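Local coordinates for protein malate oxidoreductase (Thermotoga maritima, PDB 1VL6) that probably catalyses the NAD-dependent oxidative decarboxylation of malate to pyruvate and carbon dioxide, at residues A[68-73]-A[107-112]; A[137-142]-A[162-167]. All blocks are in the same frame, centred on the assembly; numbering follows the deposited sequence. Where two conformers were deposited one is given.

Contact 1. Residues A[68-73]-A[107-112]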
# COMPACT_ATOMS: atom_id res chain seq x y z
N ARG A 68 -17.68 -1.45 1.87
CA ARG A 68 -18.64 -0.44 2.33
C ARG A 68 -18.54 -0.16 3.82
O ARG A 68 -18.83 0.95 4.25
CB ARG A 68 -20.05 -0.89 1.98
CG ARG A 68 -21.09 0.12 2.27
CD ARG A 68 -22.20 0.10 1.28
NE ARG A 68 -23.26 1.04 1.61
CZ ARG A 68 -24.36 0.74 2.26
NH1 ARG A 68 -24.57 -0.50 2.68
NH2 ARG A 68 -25.26 1.69 2.48
N TRP A 69 -18.13 -1.15 4.60
CA TRP A 69 -18.02 -1.04 6.05
C TRP A 69 -17.02 0.02 6.49
O TRP A 69 -17.00 0.45 7.65
CB TRP A 69 -17.63 -2.39 6.68
CG TRP A 69 -16.26 -2.80 6.34
CD1 TRP A 69 -15.86 -3.44 5.21
CD2 TRP A 69 -15.07 -2.57 7.13
NE1 TRP A 69 -14.50 -3.61 5.23
CE2 TRP A 69 -13.99 -3.10 6.40
CE3 TRP A 69 -14.81 -1.96 8.36
CZ2 TRP A 69 -12.68 -3.02 6.85
CZ3 TRP A 69 -13.53 -1.90 8.81
CH2 TRP A 69 -12.47 -2.42 8.06
N ASN A 70 -16.17 0.44 5.56
CA ASN A 70 -15.08 1.33 5.87
C ASN A 70 -14.84 2.38 4.80
O ASN A 70 -13.75 2.93 4.74
CB ASN A 70 -13.84 0.47 6.10
CG ASN A 70 -12.68 1.25 6.66
OD1 ASN A 70 -12.79 1.92 7.69
ND2 ASN A 70 -11.56 1.17 5.97
N THR A 71 -15.82 2.68 3.95
CA THR A 71 -15.64 3.77 2.96
C THR A 71 -16.53 4.95 3.24
O THR A 71 -17.63 4.82 3.71
CB THR A 71 -15.85 3.31 1.50
OG1 THR A 71 -17.20 2.89 1.29
CG2 THR A 71 -15.03 2.07 1.20
N VAL A 72 -16.03 6.12 2.96
CA VAL A 72 -16.70 7.36 3.30
C VAL A 72 -16.56 8.30 2.08
O VAL A 72 -15.50 8.40 1.47
CB VAL A 72 -16.11 7.91 4.62
CG1 VAL A 72 -16.32 9.45 4.78
CG2 VAL A 72 -16.68 7.12 5.80
N ALA A 73 -17.67 8.95 1.69
CA ALA A 73 -17.61 9.94 0.64
C ALA A 73 -17.35 11.29 1.27
O ALA A 73 -17.99 11.63 2.23
CB ALA A 73 -18.90 9.96 -0.11
N ALA A 107 -7.82 7.44 11.06
CA ALA A 107 -8.90 6.50 11.38
C ALA A 107 -8.87 5.24 10.57
O ALA A 107 -9.63 4.35 10.87
CB ALA A 107 -10.27 7.17 11.19
N ASP A 108 -7.97 5.17 9.58
CA ASP A 108 -7.81 4.05 8.65
C ASP A 108 -9.06 3.88 7.81
O ASP A 108 -9.40 2.79 7.34
CB ASP A 108 -7.35 2.78 9.36
CG ASP A 108 -6.84 1.70 8.39
OD1 ASP A 108 -6.39 2.05 7.28
OD2 ASP A 108 -6.87 0.47 8.62
N ILE A 109 -9.75 4.99 7.58
CA ILE A 109 -10.98 4.98 6.78
C ILE A 109 -10.61 5.24 5.35
O ILE A 109 -9.78 6.11 5.06
CB ILE A 109 -11.94 6.05 7.28
CG1 ILE A 109 -12.59 5.56 8.56
CG2 ILE A 109 -12.99 6.37 6.24
CD1 ILE A 109 -13.51 6.60 9.13
N ASP A 110 -11.22 4.47 4.45
CA ASP A 110 -11.01 4.64 3.04
C ASP A 110 -11.97 5.73 2.57
O ASP A 110 -13.14 5.49 2.33
CB ASP A 110 -11.27 3.32 2.33
CG ASP A 110 -10.20 2.29 2.59
OD1 ASP A 110 -9.03 2.63 2.89
OD2 ASP A 110 -10.44 1.10 2.48
N ALA A 111 -11.48 6.94 2.44
CA ALA A 111 -12.34 8.04 2.07
C ALA A 111 -12.09 8.45 0.61
O ALA A 111 -10.98 8.44 0.15
CB ALA A 111 -12.09 9.19 3.02
N PHE A 112 -13.17 8.78 -0.11
CA PHE A 112 -13.12 9.16 -1.54
C PHE A 112 -13.70 10.58 -1.69
O PHE A 112 -14.72 10.89 -1.09
CB PHE A 112 -13.88 8.13 -2.42
CG PHE A 112 -13.36 6.72 -2.28
CD1 PHE A 112 -13.75 5.92 -1.20
CD2 PHE A 112 -12.42 6.22 -3.18
CE1 PHE A 112 -13.22 4.65 -1.03
CE2 PHE A 112 -11.90 4.93 -3.02
CZ PHE A 112 -12.30 4.14 -1.94

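Contact 2. Residues A[137-142]-A[162-167]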
# COMPACT_ATOMS: atom_id res chain seq x y z
N GLY A 137 -20.68 5.82 4.94
CA GLY A 137 -20.81 7.14 5.61
C GLY A 137 -20.62 8.29 4.65
O GLY A 137 -20.00 8.14 3.61
N ILE A 138 -21.19 9.44 4.98
CA ILE A 138 -21.04 10.65 4.20
C ILE A 138 -20.43 11.76 5.04
O ILE A 138 -20.97 12.10 6.10
CB ILE A 138 -22.39 11.13 3.72
CG1 ILE A 138 -23.14 10.01 2.98
CG2 ILE A 138 -22.24 12.36 2.88
CD1 ILE A 138 -22.72 9.80 1.52
N ASN A 139 -19.35 12.35 4.56
CA ASN A 139 -18.78 13.52 5.19
C ASN A 139 -19.00 14.72 4.30
O ASN A 139 -18.32 14.89 3.29
CB ASN A 139 -17.29 13.32 5.44
CG ASN A 139 -16.62 14.56 6.04
OD1 ASN A 139 -15.47 14.82 5.74
ND2 ASN A 139 -17.34 15.32 6.87
N LEU A 140 -19.95 15.55 4.67
CA LEU A 140 -20.19 16.82 3.96
C LEU A 140 -19.10 17.76 4.40
O LEU A 140 -18.77 17.81 5.60
CB LEU A 140 -21.58 17.42 4.33
CG LEU A 140 -22.78 16.59 3.89
CD1 LEU A 140 -24.01 17.07 4.55
CD2 LEU A 140 -22.95 16.67 2.39
N GLU A 141 -18.53 18.49 3.45
CA GLU A 141 -17.41 19.35 3.73
C GLU A 141 -17.43 20.58 2.84
O GLU A 141 -17.67 20.47 1.63
CB GLU A 141 -16.13 18.55 3.55
CG GLU A 141 -14.86 19.31 3.90
CD GLU A 141 -14.55 19.38 5.38
OE1 GLU A 141 -14.74 18.39 6.08
OE2 GLU A 141 -14.09 20.45 5.83
N ASP A 142 -17.23 21.76 3.44
CA ASP A 142 -16.99 23.02 2.69
C ASP A 142 -18.15 23.34 1.76
O ASP A 142 -17.97 23.65 0.55
CB ASP A 142 -15.64 22.97 1.93
CG ASP A 142 -14.43 23.05 2.88
OD1 ASP A 142 -14.62 23.10 4.12
OD2 ASP A 142 -13.24 23.08 2.48
N PRO A 162 -24.58 7.20 8.32
CA PRO A 162 -24.39 8.45 9.03
C PRO A 162 -23.95 9.54 8.06
O PRO A 162 -23.28 9.24 7.04
CB PRO A 162 -23.26 8.11 10.05
CG PRO A 162 -22.53 6.96 9.45
CD PRO A 162 -23.65 6.16 8.77
N VAL A 163 -24.36 10.77 8.36
CA VAL A 163 -23.95 11.92 7.61
C VAL A 163 -23.48 12.94 8.61
O VAL A 163 -24.18 13.24 9.56
CB VAL A 163 -25.12 12.52 6.89
CG1 VAL A 163 -24.68 13.70 6.03
CG2 VAL A 163 -25.88 11.46 6.07
N PHE A 164 -22.28 13.47 8.37
CA PHE A 164 -21.58 14.35 9.27
C PHE A 164 -21.08 15.51 8.43
O PHE A 164 -20.55 15.27 7.34
CB PHE A 164 -20.39 13.59 9.82
CG PHE A 164 -19.53 14.35 10.80
CD1 PHE A 164 -20.00 14.66 12.08
CD2 PHE A 164 -18.24 14.71 10.47
CE1 PHE A 164 -19.19 15.34 12.98
CE2 PHE A 164 -17.42 15.39 11.38
CZ PHE A 164 -17.90 15.71 12.64
N HIS A 165 -21.24 16.75 8.90
CA HIS A 165 -20.60 17.94 8.28
C HIS A 165 -19.64 18.61 9.26
O HIS A 165 -20.07 19.20 10.26
CB HIS A 165 -21.66 18.94 7.83
CG HIS A 165 -21.12 20.14 7.13
ND1 HIS A 165 -21.85 21.29 6.99
CD2 HIS A 165 -19.93 20.37 6.53
CE1 HIS A 165 -21.14 22.19 6.33
NE2 HIS A 165 -19.96 21.66 6.05
N ASP A 166 -18.34 18.48 9.00
CA ASP A 166 -17.32 19.04 9.88
C ASP A 166 -17.58 20.41 10.43
O ASP A 166 -17.53 20.62 11.63
CB ASP A 166 -16.01 19.22 9.16
CG ASP A 166 -15.22 18.03 9.18
OD1 ASP A 166 -15.44 17.14 8.33
OD2 ASP A 166 -14.38 17.92 10.11
N ASP A 167 -17.72 21.35 9.52
CA ASP A 167 -17.75 22.76 9.88
C ASP A 167 -18.88 23.08 10.82
O ASP A 167 -18.82 24.05 11.55
CB ASP A 167 -17.87 23.61 8.62
CG ASP A 167 -16.67 23.42 7.69
OD1 ASP A 167 -15.64 24.00 8.15
OD2 ASP A 167 -16.65 22.67 6.62

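Contact 1. Residues A[68-73]-A[107-112]
Thr71, Val72 and Ala73 run beside Asp110, Ala111 and Phe112 as parallel neighbours in one sheet, the two short strand axes 4.6 Å apart at their closest and 24° from exact alignment. Three backbone bonds set the register: Asp110 N gives to Asn70 O, Val72 N donates to Asp110 O at 3.0 Å, and Val72 O receives Phe112 N at 2.8 Å.

Ahead of the paired residues, an asparagine side chain carries the contact further. With CG anti to the backbone N (chi1 -170°), the Asn70 amide swings across to segment 107-112, where ND2 meets Asp108 O at 3.0 Å. This bond is nearly straight (165° at the hydrogen), and it lies in the plane of both the amide and the carbonyl. ND2 also binds Glu33 of a third subunit, so a single amide joins the turn after helix 89-107 to the assembly. The buried carboxylate of Asp110 is likewise held from outside the pair, its OD1 by Lys104 and by Thr28 of a second subunit.

Apolar contacts occur on both faces, though Asp110 shares the one with Thr71 and Phe112. On the face of Val72 and Ala111, Val72 CG2 meets Ile109 CG2 at 3.8 Å, and Met334 of helix 330-340 packs on Val72 and Ile109. On the opposite face Thr71 CG2 reaches the Phe112 ring edge in one of its two conformers, so this contact is doubtful.

Strand 71-76, helix 89-107 and strand 110-115 thus form a classic beta-alpha-beta crossover, in which the returning strand lands directly beside the first.

Contact 2. Residues A[137-142]-A[162-167]
Ile138, Asn139 and Leu140 pair with Val163, Phe164 and His165 as buried parallel strands, the second of them outermost within the chain in a four-stranded sheet. Their axes approach to 4.6 Å and diverge by 18°. Ile138 uses both its N-H and its C=O: Ile138 N donates to Pro162 O at 2.9 Å, and Ile138 O accepts Phe164 N at 3.0 Å. On the face of Ile138 and Leu140, Leu140 CD1 leans on Val163 CG1, 3.7 Å away.

The other face mixes Asn139 with the apolar ring of Phe164, which packs on helix 330-340. Asn139 CG stands anti to the backbone N (chi1 177°), carrying ND2 across to Phe164 O at 3.2 Å and to Asp166 OD1 at 3.0 Å. Phe164 O also takes Leu140 N within its carbonyl plane, whereas the amide comes from 55° above that plane. With an alanine in place of Asn139, Phe164 O would lose its second donor and the Asp166 carboxylate would probably be freer to turn, though its salt bridge with Lys99 would remain.

Beyond the strand ends, acids converge. Glu141, bent at its second torsion, brings OE1 to 2.7 Å from Asp166 OD1, and Lys99 bridges both. Asp142 OD1 lies 3.2 Å from Asp167 OD2. Such a gathering of carboxylates beside a lysine is consistent with the divalent-metal and malate site of malic enzymes.

In the fold
Contacts 1 and 2 follow one another along the chain yet meet in one sheet, their centres 12 Å apart. Strand 71-76 lies between 110-115 and 137-140, so Ala73 is the seam: its O accepts Asn139 N at 2.8 Å, and its N gives to Gly137 O at 3.1 Å. Helix 89-107 serves both contacts, sending Lys104 to the acids of contact 1 and Lys99 to those of contact 2, while helix 330-340 packs against each. Their settings differ. Contact 1, about 17 Å from the centre of the chain, faces two neighbouring subunits; contact 2, about 8 Å from it, brings together the acidic cluster that probably forms part of the metal and malate site.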